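Local coordinates for dTDP-4-amino-4,6-dideoxyglucose formyltransferase (Shewanella sp. FDAARGOS_354, PDB 6V2T), which probably transfers a formyl group from a folate cofactor to the sugar amino group of dTDP-4-amino-4,6-dideoxyglucose, probably for O-antigen of lipopolysaccharide, at residues Ala217-Asn222 and Arg237-Gly242; Tyr248-Arg251 and Ser255-Tyr258; Gln51-Asp56 and Leu193-Tyr198. One frame throughout, in Å; residues are numbered along the deposited sequence.

Interaction 1: residues Ala217-Asn222 and Arg237-Gly242; sequences ALCKLN and RALSHG. With 0FX (dTDP-4-amino-4,6-dideoxyglucose), chain G; EDO (1,2-ethanediol), chain I.
Leu239 is the apolar hub on which Leu218, Cys219 and Leu221 converge. Its CD1 lies 3.4 Å from the backbone Leu218 O and 4.0 Å from Cys219 CA, so this methyl rests against the backbone of Leu218 and Cys219. The other methyl, CD2, meets Leu218 CB at 4.3 Å and the sulfur Cys219 SG at 4.2 Å. Leu221 CD2 reaches Leu239 CD1 more distantly, at 4.5 Å. Side chain to side chain, the patch is apolar.

Contacts with the bound nucleotide sugar come from His241, just beyond Leu239. Its CG is anti to the backbone N (chi1 -169°), and one face of the imidazole is turned to the ribose, with the ligand atom C1 3.4 Å from the ring plane over its centre. The hydrogen bond between His241 ND1 and Ser171 OG would limit rotation of the ring. Among polar contacts, Arg237 NH2 gives O1 of a 1,2-ethanediol, probably from the crystallisation liquor, a 2.8 Å hydrogen bond in the guanidinium plane, while Arg237 NE forms a salt bridge with Asp234.

Leu218 and Ala238 both pack against helix 130-137, and Leu221 leans on helix 229-238 and on Leu229 of the second subunit; Cys219 and Leu221 also bond through their backbones to Tyr248 of strand 248-250.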
ATOM      1  N   ALA B 217      18.779  -4.609   8.805  1.00 38.64           N
ATOM      2  CA  ALA B 217      18.351  -5.629   9.795  1.00 39.26           C
ATOM      3  C   ALA B 217      16.846  -5.520  10.071  1.00 35.73           C
ATOM      4  O   ALA B 217      16.182  -6.584  10.132  1.00 34.80           O
ATOM      5  CB  ALA B 217      19.148  -5.528  11.076  1.00 43.12           C
ATOM      6  N   LEU B 218      16.307  -4.306  10.253  1.00 34.86           N
ATOM      7  CA  LEU B 218      14.862  -4.104  10.553  1.00 34.09           C
ATOM      8  C   LEU B 218      14.035  -4.656   9.402  1.00 31.52           C
ATOM      9  O   LEU B 218      12.893  -5.093   9.625  1.00 37.36           O
ATOM     10  CB  LEU B 218      14.529  -2.614  10.669  1.00 37.79           C
ATOM     11  CG  LEU B 218      14.636  -1.991  12.050  1.00 40.74           C
ATOM     12  CD1 LEU B 218      14.239  -0.528  11.939  1.00 43.60           C
ATOM     13  CD2 LEU B 218      13.764  -2.729  13.055  1.00 40.79           C
ATOM     14  N   CYS B 219      14.606  -4.608   8.205  1.00 31.07           N
ATOM     15  CA  CYS B 219      13.903  -4.918   6.942  1.00 34.38           C
ATOM     16  C   CYS B 219      13.612  -6.417   6.884  1.00 36.22           C
ATOM     17  O   CYS B 219      12.601  -6.771   6.311  1.00 34.92           O
ATOM     18  CB  CYS B 219      14.713  -4.461   5.741  1.00 32.78           C
ATOM     19  SG  CYS B 219      14.505  -2.698   5.362  1.00 32.36           S
ATOM     20  N   LYS B 220      14.461  -7.247   7.504  1.00 38.47           N
ATOM     21  CA  LYS B 220      14.346  -8.727   7.469  1.00 41.09           C
ATOM     22  C   LYS B 220      13.301  -9.132   8.502  1.00 42.69           C
ATOM     23  O   LYS B 220      13.598  -9.111   9.720  1.00 39.17           O
ATOM     24  CB  LYS B 220      15.697  -9.406   7.720  1.00 44.76           C
ATOM     25  CG  LYS B 220      15.646 -10.923   7.595  1.00 49.59           C
ATOM     26  CD  LYS B 220      16.977 -11.627   7.762  1.00 53.37           C
ATOM     27  CE  LYS B 220      16.768 -13.112   7.988  1.00 62.45           C
ATOM     28  NZ  LYS B 220      18.052 -13.818   8.202  1.00 67.83           N
ATOM     29  N   LEU B 221      12.096  -9.440   8.040  1.00 38.11           N
ATOM     30  CA  LEU B 221      10.981  -9.763   8.952  1.00 37.18           C
ATOM     31  C   LEU B 221      11.166 -11.187   9.487  1.00 35.17           C
ATOM     32  O   LEU B 221      11.613 -12.047   8.726  1.00 34.14           O
ATOM     33  CB  LEU B 221       9.670  -9.647   8.176  1.00 36.17           C
ATOM     34  CG  LEU B 221       9.404  -8.270   7.584  1.00 33.30           C
ATOM     35  CD1 LEU B 221       8.089  -8.305   6.818  1.00 31.85           C
ATOM     36  CD2 LEU B 221       9.391  -7.197   8.660  1.00 32.30           C
ATOM     37  N   ASN B 222      10.744 -11.399  10.728  1.00 39.40           N
ATOM     38  CA  ASN B 222      10.600 -12.740  11.355  1.00 39.80           C
ATOM     39  C   ASN B 222       9.102 -13.022  11.494  1.00 36.77           C
ATOM     40  O   ASN B 222       8.470 -12.483  12.427  1.00 38.43           O
ATOM     41  CB  ASN B 222      11.376 -12.794  12.674  1.00 40.70           C
ATOM     42  CG  ASN B 222      11.051 -14.020  13.495  1.00 46.04           C
ATOM     43  OD1 ASN B 222      10.633 -15.027  12.939  1.00 44.48           O
ATOM     44  ND2 ASN B 222      11.160 -13.901  14.815  1.00 45.25           N
ATOM     45  N   ARG B 237       4.525  -0.095   8.948  1.00 25.39           N
ATOM     46  CA  ARG B 237       4.319   1.321   8.516  1.00 26.49           C
ATOM     47  C   ARG B 237       5.643   2.092   8.527  1.00 27.37           C
ATOM     48  O   ARG B 237       5.865   2.884   7.555  1.00 26.89           O
ATOM     49  CB  ARG B 237       3.167   1.998   9.271  1.00 30.00           C
ATOM     50  CG  ARG B 237       3.504   2.536  10.652  1.00 29.74           C
ATOM     51  CD  ARG B 237       2.192   2.952  11.312  1.00 32.40           C
ATOM     52  NE  ARG B 237       2.352   3.210  12.729  1.00 31.34           N
ATOM     53  CZ  ARG B 237       2.687   4.366  13.290  1.00 30.33           C
ATOM     54  NH1 ARG B 237       2.931   5.459  12.576  1.00 28.46           N
ATOM     55  NH2 ARG B 237       2.783   4.414  14.606  1.00 32.14           N
ATOM     56  N   ALA B 238       6.553   1.807   9.480  1.00 28.37           N
ATOM     57  CA  ALA B 238       7.886   2.438   9.575  1.00 27.17           C
ATOM     58  C   ALA B 238       8.695   2.106   8.314  1.00 27.62           C
ATOM     59  O   ALA B 238       9.493   2.931   7.897  1.00 26.29           O
ATOM     60  CB  ALA B 238       8.644   1.955  10.793  1.00 25.02           C
ATOM     61  N   LEU B 239       8.507   0.902   7.779  1.00 26.90           N
ATOM     62  CA  LEU B 239       9.308   0.325   6.664  1.00 24.46           C
ATOM     63  C   LEU B 239       8.594   0.547   5.313  1.00 27.14           C
ATOM     64  O   LEU B 239       9.116   0.111   4.272  1.00 27.48           O
ATOM     65  CB  LEU B 239       9.529  -1.150   6.970  1.00 27.08           C
ATOM     66  CG  LEU B 239      10.490  -1.410   8.133  1.00 28.27           C
ATOM     67  CD1 LEU B 239      10.694  -2.905   8.348  1.00 32.18           C
ATOM     68  CD2 LEU B 239      11.837  -0.721   7.947  1.00 28.35           C
ATOM     69  N   SER B 240       7.483   1.263   5.316  1.00 26.13           N
ATOM     70  CA  SER B 240       6.675   1.559   4.115  1.00 28.08           C
ATOM     71  C   SER B 240       6.940   2.987   3.678  1.00 28.56           C
ATOM     72  O   SER B 240       6.705   3.927   4.459  1.00 26.54           O
ATOM     73  CB  SER B 240       5.236   1.276   4.337  1.00 28.40           C
ATOM     74  OG  SER B 240       5.091  -0.081   4.698  1.00 28.88           O
ATOM     75  N   HIS B 241       7.497   3.133   2.488  1.00 26.64           N
ATOM     76  CA  HIS B 241       7.865   4.464   1.942  1.00 28.25           C
ATOM     77  C   HIS B 241       7.720   4.389   0.428  1.00 29.12           C
ATOM     78  O   HIS B 241       8.723   4.053  -0.245  1.00 29.51           O
ATOM     79  CB  HIS B 241       9.269   4.856   2.363  1.00 27.59           C
ATOM     80  CG  HIS B 241       9.638   6.272   2.097  1.00 29.59           C
ATOM     81  ND1 HIS B 241       9.943   7.152   3.136  1.00 28.51           N
ATOM     82  CD2 HIS B 241       9.777   6.965   0.931  1.00 31.19           C
ATOM     83  CE1 HIS B 241      10.233   8.339   2.611  1.00 31.59           C
ATOM     84  NE2 HIS B 241      10.141   8.253   1.254  1.00 32.06           N
ATOM     85  N   GLY B 242       6.528   4.688  -0.052  1.00 33.44           N
ATOM     86  CA  GLY B 242       6.206   4.690  -1.497  1.00 40.18           C
ATOM     87  C   GLY B 242       6.531   3.334  -2.092  1.00 40.58           C
ATOM     88  O   GLY B 242       6.137   2.320  -1.489  1.00 36.33           O
TER
HETATM   89  O4P 0FX G 301      16.988  11.862   2.831  1.00 33.87           O
HETATM   90  P2  0FX G 301      17.751  11.665   1.519  1.00 62.66           P
HETATM   91  O3P 0FX G 301      18.105  12.957   0.853  1.00 58.71           O
HETATM   92  O1G 0FX G 301      19.082  10.996   2.014  1.00 58.63           O
HETATM   93  C1G 0FX G 301      20.319  11.607   1.654  1.00 61.00           C
HETATM   94  C2G 0FX G 301      21.207  10.461   1.212  1.00 60.88           C
HETATM   95  O2G 0FX G 301      20.700   9.732   0.078  1.00 53.31           O
HETATM   96  C3G 0FX G 301      21.315   9.512   2.394  1.00 61.34           C
HETATM   97  O3G 0FX G 301      22.244   8.487   2.013  1.00 54.85           O
HETATM   98  C4G 0FX G 301      21.738  10.252   3.679  1.00 54.90           C
HETATM   99  N4A 0FX G 301      21.563   9.356   4.825  1.00 57.78           N
HETATM  100  C5G 0FX G 301      20.948  11.519   3.984  1.00 54.86           C
HETATM  101  C6G 0FX G 301      21.595  12.305   5.143  1.00 52.99           C
HETATM  102  O5G 0FX G 301      20.876  12.307   2.792  1.00 61.19           O
HETATM  103  OPP 0FX G 301      17.087  10.866   0.176  1.00 38.73           O
HETATM  104  P   0FX G 301      17.025   9.309   0.350  1.00 38.19           P
HETATM  105  O1P 0FX G 301      18.266   8.568   0.531  1.00 34.96           O
HETATM  106  O2P 0FX G 301      16.436   8.767  -0.924  1.00 54.66           O
HETATM  107  O5  0FX G 301      15.946   8.836   1.399  1.00 38.90           O
HETATM  108  C5  0FX G 301      14.721   9.507   1.532  1.00 30.86           C
HETATM  109  C4  0FX G 301      13.757   8.540   2.231  1.00 31.65           C
HETATM  110  O4  0FX G 301      13.409   7.437   1.391  1.00 29.80           O
HETATM  111  C3  0FX G 301      14.340   7.849   3.476  1.00 30.30           C
HETATM  112  O3  0FX G 301      14.302   8.684   4.625  1.00 31.02           O
HETATM  113  C2  0FX G 301      13.520   6.542   3.612  1.00 28.75           C
HETATM  114  C1  0FX G 301      13.172   6.280   2.121  1.00 31.90           C
HETATM  115  N11 0FX G 301      14.012   5.212   1.599  1.00 31.93           N
HETATM  116  C61 0FX G 301      15.113   5.455   0.854  1.00 36.01           C
HETATM  117  C51 0FX G 301      15.856   4.380   0.368  1.00 36.88           C
HETATM  118  C5A 0FX G 301      17.108   4.635  -0.464  1.00 38.83           C
HETATM  119  C21 0FX G 301      13.623   3.960   1.871  1.00 31.10           C
HETATM  120  O21 0FX G 301      12.513   3.764   2.626  1.00 32.29           O
HETATM  121  N31 0FX G 301      14.325   2.887   1.432  1.00 32.12           N
HETATM  122  C41 0FX G 301      15.440   3.080   0.678  1.00 36.60           C
HETATM  123  O41 0FX G 301      16.161   1.987   0.289  1.00 34.61           O
HETATM  124  C1  EDO I 303       2.874   7.416  16.682  1.00 39.50           C
HETATM  125  O1  EDO I 303       3.848   6.573  16.070  1.00 32.30           O
HETATM  126  C2  EDO I 303       2.997   7.277  18.144  1.00 39.35           C
HETATM  127  O2  EDO I 303       3.019   5.895  18.516  1.00 39.98           O

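Interaction 2: residues Tyr248-Arg251 and Ser255-Tyr258; sequences YYLR and SKVY
Arg251 N and Ser255 O form a straight 2.8 Å hydrogen bond near the turn of an antiparallel beta hairpin. Further along, Tyr249 and Val257 make the hydrogen-bonded pair: Val257 N donates to Tyr249 O at 2.9 Å, and Tyr249 N donates to Val257 O at 3.1 Å. The link from Arg251 NE to Ser255 OG is weak, at 3.2 Å with an N-H...O angle of 123°. The main polar partners of these side chains are Glu167 of the second subunit, in a salt bridge with Arg251 NH2, and Asp253, hydrogen-bonded to Ser255 OG.

Lys256 runs extended across one face of the Tyr248 ring, CD and NZ both over that face, with NZ 4.4 Å from the ring centroid in a cation-pi contact. Tyr248 CB in turn sits over a face of the Tyr258 ring, 3.9 Å from its centroid. On the other side of the hairpin Tyr249 CG sits between the backbone N and the carbonyl carbon (chi1 62°), which lays its ring over Val257, whose CB approaches the ring face with CZ 3.4 Å away.

Tyr248 packs on Lys220 and Tyr249 on Leu223, while Lys256, Val257 and Tyr258 pair with a strand of the second subunit, carrying the sheet across the dimer interface.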
ATOM      1  N   TYR B 248      10.816  -7.315   3.948  1.00 32.82           N
ATOM      2  CA  TYR B 248      10.652  -8.603   3.234  1.00 33.20           C
ATOM      3  C   TYR B 248      10.784  -9.742   4.237  1.00 34.78           C
ATOM      4  O   TYR B 248      11.388  -9.530   5.288  1.00 35.00           O
ATOM      5  CB  TYR B 248      11.691  -8.757   2.125  1.00 33.94           C
ATOM      6  CG  TYR B 248      13.088  -8.888   2.655  1.00 37.13           C
ATOM      7  CD1 TYR B 248      13.841  -7.762   2.950  1.00 37.83           C
ATOM      8  CD2 TYR B 248      13.633 -10.132   2.935  1.00 39.95           C
ATOM      9  CE1 TYR B 248      15.119  -7.863   3.464  1.00 41.98           C
ATOM     10  CE2 TYR B 248      14.906 -10.251   3.465  1.00 41.83           C
ATOM     11  CZ  TYR B 248      15.657  -9.114   3.705  1.00 43.58           C
ATOM     12  OH  TYR B 248      16.898  -9.212   4.251  1.00 45.82           O
ATOM     13  N   TYR B 249      10.236 -10.913   3.908  1.00 38.61           N
ATOM     14  CA  TYR B 249      10.652 -12.211   4.507  1.00 39.92           C
ATOM     15  C   TYR B 249      11.279 -13.081   3.407  1.00 38.11           C
ATOM     16  O   TYR B 249      10.938 -12.980   2.196  1.00 40.27           O
ATOM     17  CB  TYR B 249       9.521 -12.886   5.300  1.00 42.02           C
ATOM     18  CG  TYR B 249       8.284 -13.255   4.517  1.00 40.89           C
ATOM     19  CD1 TYR B 249       8.188 -14.477   3.849  1.00 42.20           C
ATOM     20  CD2 TYR B 249       7.216 -12.378   4.429  1.00 38.14           C
ATOM     21  CE1 TYR B 249       7.054 -14.819   3.137  1.00 38.17           C
ATOM     22  CE2 TYR B 249       6.072 -12.709   3.721  1.00 38.33           C
ATOM     23  CZ  TYR B 249       6.002 -13.922   3.056  1.00 40.01           C
ATOM     24  OH  TYR B 249       4.876 -14.201   2.347  1.00 36.71           O
ATOM     25  N   LEU B 250      12.247 -13.894   3.839  1.00 45.17           N
ATOM     26  CA  LEU B 250      12.982 -14.878   3.006  1.00 47.50           C
ATOM     27  C   LEU B 250      12.148 -16.154   2.874  1.00 45.69           C
ATOM     28  O   LEU B 250      11.699 -16.658   3.912  1.00 48.59           O
ATOM     29  CB  LEU B 250      14.316 -15.194   3.685  1.00 53.63           C
ATOM     30  CG  LEU B 250      15.477 -14.306   3.269  1.00 58.99           C
ATOM     31  CD1 LEU B 250      16.649 -14.462   4.231  1.00 61.65           C
ATOM     32  CD2 LEU B 250      15.886 -14.615   1.837  1.00 58.36           C
ATOM     33  N   ARG B 251      11.979 -16.661   1.651  1.00 51.09           N
ATOM     34  CA  ARG B 251      11.340 -17.985   1.391  1.00 53.91           C
ATOM     35  C   ARG B 251      12.413 -19.076   1.393  1.00 56.83           C
ATOM     36  O   ARG B 251      13.569 -18.782   1.091  1.00 51.60           O
ATOM     37  CB  ARG B 251      10.572 -17.908   0.073  1.00 52.55           C
ATOM     38  CG  ARG B 251       9.237 -17.192   0.206  1.00 53.35           C
ATOM     39  CD  ARG B 251       8.510 -16.944  -1.100  1.00 54.61           C
ATOM     40  NE  ARG B 251       8.458 -18.103  -1.985  1.00 58.16           N
ATOM     41  CZ  ARG B 251       7.750 -19.210  -1.761  1.00 58.43           C
ATOM     42  NH1 ARG B 251       7.765 -20.173  -2.666  1.00 64.63           N
ATOM     43  NH2 ARG B 251       7.006 -19.345  -0.670  1.00 48.45           N
ATOM     44  N   SER B 255      14.077 -16.745  -2.320  1.00 56.14           N
ATOM     45  CA  SER B 255      13.282 -15.626  -2.882  1.00 52.49           C
ATOM     46  C   SER B 255      12.771 -14.758  -1.721  1.00 46.50           C
ATOM     47  O   SER B 255      12.879 -15.170  -0.549  1.00 49.00           O
ATOM     48  CB  SER B 255      12.163 -16.136  -3.775  1.00 52.61           C
ATOM     49  OG  SER B 255      11.187 -16.842  -3.014  1.00 52.57           O
ATOM     50  N   LYS B 256      12.235 -13.584  -2.030  1.00 46.98           N
ATOM     51  CA  LYS B 256      11.791 -12.611  -1.000  1.00 43.19           C
ATOM     52  C   LYS B 256      10.354 -12.200  -1.295  1.00 33.09           C
ATOM     53  O   LYS B 256      10.012 -11.989  -2.481  1.00 38.14           O
ATOM     54  CB  LYS B 256      12.723 -11.392  -0.982  1.00 43.85           C
ATOM     55  CG  LYS B 256      14.102 -11.676  -0.395  1.00 49.17           C
ATOM     56  CD  LYS B 256      15.077 -10.528  -0.496  1.00 48.82           C
ATOM     57  CE  LYS B 256      16.487 -10.964  -0.159  1.00 50.78           C
ATOM     58  NZ  LYS B 256      17.380  -9.807   0.081  1.00 55.05           N
ATOM     59  N   VAL B 257       9.560 -12.062  -0.239  1.00 35.21           N
ATOM     60  CA  VAL B 257       8.241 -11.393  -0.335  1.00 32.87           C
ATOM     61  C   VAL B 257       8.376 -10.022   0.316  1.00 30.56           C
ATOM     62  O   VAL B 257       8.564  -9.989   1.517  1.00 31.40           O
ATOM     63  CB  VAL B 257       7.141 -12.232   0.312  1.00 34.38           C
ATOM     64  CG1 VAL B 257       5.821 -11.487   0.231  1.00 36.51           C
ATOM     65  CG2 VAL B 257       7.037 -13.602  -0.354  1.00 38.82           C
ATOM     66  N   TYR B 258       8.241  -8.945  -0.455  1.00 29.88           N
ATOM     67  CA  TYR B 258       8.263  -7.559   0.089  1.00 31.86           C
ATOM     68  C   TYR B 258       6.861  -7.193   0.584  1.00 30.68           C
ATOM     69  O   TYR B 258       5.838  -7.416  -0.138  1.00 28.74           O
ATOM     70  CB  TYR B 258       8.833  -6.552  -0.916  1.00 33.47           C
ATOM     71  CG  TYR B 258      10.315  -6.724  -1.137  1.00 34.57           C
ATOM     72  CD1 TYR B 258      11.248  -6.081  -0.333  1.00 34.14           C
ATOM     73  CD2 TYR B 258      10.789  -7.593  -2.107  1.00 34.39           C
ATOM     74  CE1 TYR B 258      12.609  -6.255  -0.529  1.00 36.65           C
ATOM     75  CE2 TYR B 258      12.144  -7.781  -2.310  1.00 34.51           C
ATOM     76  CZ  TYR B 258      13.058  -7.103  -1.527  1.00 36.11           C
ATOM     77  OH  TYR B 258      14.388  -7.296  -1.715  1.00 37.28           O
TER

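Interaction 3: residues Gln51-Asp56 and Leu193-Tyr198; sequences QSVTFD and LVFANY
Val53 and Val194 both hold CG1 anti to the backbone N (chi1 -173° and 174°), a setting that brings their CG1 methyls together at 4.1 Å as the two side chains slide past each other from opposite directions. In each valine the second methyl is left to meet an aromatic ring. Phe55 and Phe195 have CG beside the backbone N (chi1 -64° for Phe55), which carries each ring end nearer to the opposing segment than its CB direction alone would suggest. Val194 CG2 then arrives at the edge of the Phe55 ring, near its plane and 4.0 Å from CZ, while Val53 CG2 meets the Phe195 ring obliquely, 3.7 Å from CE1. Phe195 also turns one face to Val194 CG1 of its own segment.

The contact joins strand 53-60 of the seven-stranded mixed sheet of the formyltransferase domain to the C-terminal end of helix 171-194, which packs along that sheet. Phe195 is the first residue to leave helical conformation. Arg113 binds this helix end, with NH2 hydrogen-bonded to Leu193 O and NH1 to Val194 O. On the strand side, Val53 and Phe55 also pack on Val26 of the adjacent strand 24-30, and the Phe55 ring meets Phe50 edge-to-face.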
ATOM      1  N   GLN B  51      24.081  39.988  -2.050  1.00 52.53           N
ATOM      2  CA  GLN B  51      24.881  40.850  -2.955  1.00 55.89           C
ATOM      3  C   GLN B  51      26.314  40.319  -3.016  1.00 52.03           C
ATOM      4  O   GLN B  51      26.833  40.171  -4.136  1.00 50.80           O
ATOM      5  CB  GLN B  51      24.860  42.305  -2.471  1.00 67.53           C
ATOM      6  CG  GLN B  51      24.508  43.319  -3.549  1.00 74.26           C
ATOM      7  CD  GLN B  51      23.075  43.223  -4.017  1.00 81.66           C
ATOM      8  OE1 GLN B  51      22.742  43.646  -5.122  1.00 88.14           O
ATOM      9  NE2 GLN B  51      22.213  42.665  -3.182  1.00 91.20           N
ATOM     10  N   SER B  52      26.924  40.005  -1.865  1.00 47.77           N
ATOM     11  CA  SER B  52      28.371  39.674  -1.756  1.00 49.77           C
ATOM     12  C   SER B  52      28.596  38.190  -1.415  1.00 49.40           C
ATOM     13  O   SER B  52      29.744  37.849  -1.022  1.00 44.86           O
ATOM     14  CB  SER B  52      29.061  40.558  -0.756  1.00 48.40           C
ATOM     15  OG  SER B  52      28.660  41.912  -0.893  1.00 54.97           O
ATOM     16  N   VAL B  53      27.587  37.326  -1.599  1.00 46.14           N
ATOM     17  CA  VAL B  53      27.742  35.850  -1.390  1.00 44.26           C
ATOM     18  C   VAL B  53      27.474  35.134  -2.713  1.00 44.68           C
ATOM     19  O   VAL B  53      26.377  35.349  -3.255  1.00 50.26           O
ATOM     20  CB  VAL B  53      26.792  35.334  -0.298  1.00 41.75           C
ATOM     21  CG1 VAL B  53      27.068  33.873   0.024  1.00 40.95           C
ATOM     22  CG2 VAL B  53      26.837  36.187   0.958  1.00 42.71           C
ATOM     23  N   THR B  54      28.395  34.304  -3.216  1.00 46.06           N
ATOM     24  CA  THR B  54      28.060  33.370  -4.329  1.00 46.87           C
ATOM     25  C   THR B  54      28.033  31.911  -3.848  1.00 45.57           C
ATOM     26  O   THR B  54      29.003  31.443  -3.168  1.00 41.46           O
ATOM     27  CB  THR B  54      28.931  33.582  -5.569  1.00 49.17           C
ATOM     28  OG1 THR B  54      30.256  33.122  -5.330  1.00 53.16           O
ATOM     29  CG2 THR B  54      28.975  35.039  -5.970  1.00 46.00           C
ATOM     30  N   PHE B  55      26.950  31.232  -4.231  1.00 41.85           N
ATOM     31  CA  PHE B  55      26.644  29.809  -3.948  1.00 38.00           C
ATOM     32  C   PHE B  55      27.020  28.934  -5.140  1.00 41.91           C
ATOM     33  O   PHE B  55      26.539  29.192  -6.257  1.00 40.44           O
ATOM     34  CB  PHE B  55      25.162  29.679  -3.650  1.00 38.01           C
ATOM     35  CG  PHE B  55      24.740  30.411  -2.414  1.00 41.51           C
ATOM     36  CD1 PHE B  55      24.819  29.796  -1.180  1.00 38.25           C
ATOM     37  CD2 PHE B  55      24.268  31.709  -2.480  1.00 40.07           C
ATOM     38  CE1 PHE B  55      24.411  30.464  -0.045  1.00 38.71           C
ATOM     39  CE2 PHE B  55      23.877  32.382  -1.331  1.00 39.09           C
ATOM     40  CZ  PHE B  55      23.946  31.757  -0.122  1.00 40.13           C
ATOM     41  N   ASP B  56      27.896  27.959  -4.902  1.00 39.45           N
ATOM     42  CA  ASP B  56      28.235  26.853  -5.833  1.00 39.50           C
ATOM     43  C   ASP B  56      27.553  25.578  -5.334  1.00 44.39           C
ATOM     44  O   ASP B  56      27.415  25.437  -4.116  1.00 41.38           O
ATOM     45  CB  ASP B  56      29.733  26.632  -5.912  1.00 41.03           C
ATOM     46  CG  ASP B  56      30.447  27.782  -6.586  1.00 41.34           C
ATOM     47  OD1 ASP B  56      29.755  28.608  -7.159  1.00 40.66           O
ATOM     48  OD2 ASP B  56      31.669  27.824  -6.514  1.00 42.01           O
ATOM     49  N   LEU B 193      22.422  31.373   8.754  1.00 35.98           N
ATOM     50  CA  LEU B 193      23.472  30.317   8.695  1.00 36.24           C
ATOM     51  C   LEU B 193      24.708  30.877   8.018  1.00 32.68           C
ATOM     52  O   LEU B 193      25.852  30.732   8.534  1.00 30.50           O
ATOM     53  CB  LEU B 193      22.987  29.124   7.859  1.00 39.38           C
ATOM     54  CG  LEU B 193      21.926  28.259   8.510  1.00 46.78           C
ATOM     55  CD1 LEU B 193      21.569  27.084   7.593  1.00 45.23           C
ATOM     56  CD2 LEU B 193      22.405  27.795   9.883  1.00 46.55           C
ATOM     57  N   VAL B 194      24.490  31.464   6.851  1.00 32.04           N
ATOM     58  CA  VAL B 194      25.587  32.047   6.050  1.00 32.66           C
ATOM     59  C   VAL B 194      26.341  33.096   6.880  1.00 30.54           C
ATOM     60  O   VAL B 194      27.569  33.057   6.804  1.00 31.50           O
ATOM     61  CB  VAL B 194      25.067  32.636   4.725  1.00 34.38           C
ATOM     62  CG1 VAL B 194      26.179  33.352   3.995  1.00 32.78           C
ATOM     63  CG2 VAL B 194      24.420  31.575   3.846  1.00 36.48           C
ATOM     64  N   PHE B 195      25.649  33.973   7.631  1.00 33.50           N
ATOM     65  CA  PHE B 195      26.248  35.181   8.284  1.00 36.08           C
ATOM     66  C   PHE B 195      26.496  34.934   9.782  1.00 30.83           C
ATOM     67  O   PHE B 195      26.788  35.900  10.503  1.00 32.77           O
ATOM     68  CB  PHE B 195      25.358  36.416   8.060  1.00 34.87           C
ATOM     69  CG  PHE B 195      25.213  36.781   6.606  1.00 35.00           C
ATOM     70  CD1 PHE B 195      26.319  36.833   5.779  1.00 32.83           C
ATOM     71  CD2 PHE B 195      23.959  37.018   6.055  1.00 39.99           C
ATOM     72  CE1 PHE B 195      26.194  37.142   4.431  1.00 38.06           C
ATOM     73  CE2 PHE B 195      23.829  37.293   4.703  1.00 36.49           C
ATOM     74  CZ  PHE B 195      24.940  37.373   3.896  1.00 37.58           C
ATOM     75  N   ALA B 196      26.383  33.672  10.219  1.00 35.40           N
ATOM     76  CA  ALA B 196      26.626  33.192  11.597  1.00 33.51           C
ATOM     77  C   ALA B 196      25.787  33.975  12.602  1.00 36.54           C
ATOM     78  O   ALA B 196      26.243  34.219  13.744  1.00 31.14           O
ATOM     79  CB  ALA B 196      28.085  33.259  11.931  1.00 34.39           C
ATOM     80  N   ASN B 197      24.564  34.311  12.212  1.00 34.42           N
ATOM     81  CA  ASN B 197      23.581  34.900  13.136  1.00 36.07           C
ATOM     82  C   ASN B 197      22.875  33.748  13.846  1.00 35.22           C
ATOM     83  O   ASN B 197      21.717  33.449  13.496  1.00 35.22           O
ATOM     84  CB  ASN B 197      22.628  35.825  12.390  1.00 36.52           C
ATOM     85  CG  ASN B 197      21.728  36.559  13.344  1.00 38.53           C
ATOM     86  OD1 ASN B 197      22.035  36.656  14.530  1.00 36.07           O
ATOM     87  ND2 ASN B 197      20.592  37.012  12.832  1.00 37.55           N
ATOM     88  N   TYR B 198      23.566  33.103  14.791  1.00 31.76           N
ATOM     89  CA  TYR B 198      23.068  31.912  15.514  1.00 31.54           C
ATOM     90  C   TYR B 198      23.873  31.717  16.796  1.00 31.62           C
ATOM     91  O   TYR B 198      24.921  32.370  16.959  1.00 32.43           O
ATOM     92  CB  TYR B 198      23.104  30.670  14.611  1.00 31.67           C
ATOM     93  CG  TYR B 198      24.427  30.312  13.985  1.00 30.02           C
ATOM     94  CD1 TYR B 198      25.511  29.912  14.761  1.00 30.12           C
ATOM     95  CD2 TYR B 198      24.583  30.273  12.605  1.00 30.85           C
ATOM     96  CE1 TYR B 198      26.716  29.561  14.181  1.00 30.47           C
ATOM     97  CE2 TYR B 198      25.785  29.917  12.014  1.00 29.66           C
ATOM     98  CZ  TYR B 198      26.864  29.562  12.806  1.00 27.71           C
ATOM     99  OH  TYR B 198      28.046  29.192  12.217  1.00 26.61           O
TER

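Overall arrangement
Along the chain interaction 3 closes first, followed by interaction 1 and then interaction 2. Interactions 1 and 2 are neighbours, their centres 12 Å apart, and both lie in the C-terminal dimerization region. They touch directly through the backbone of Tyr248, and both contacts reach the second subunit. Interaction 3 lies on the opposite side of the chain's centre, about 40 Å from interaction 1 and 49 Å from interaction 2 between centres, joining sheet and helix in the formyltransferase domain. Interaction 1 alone includes a residue of the nucleotide-sugar pocket, so the C-terminal region contributes to both substrate binding and dimer assembly.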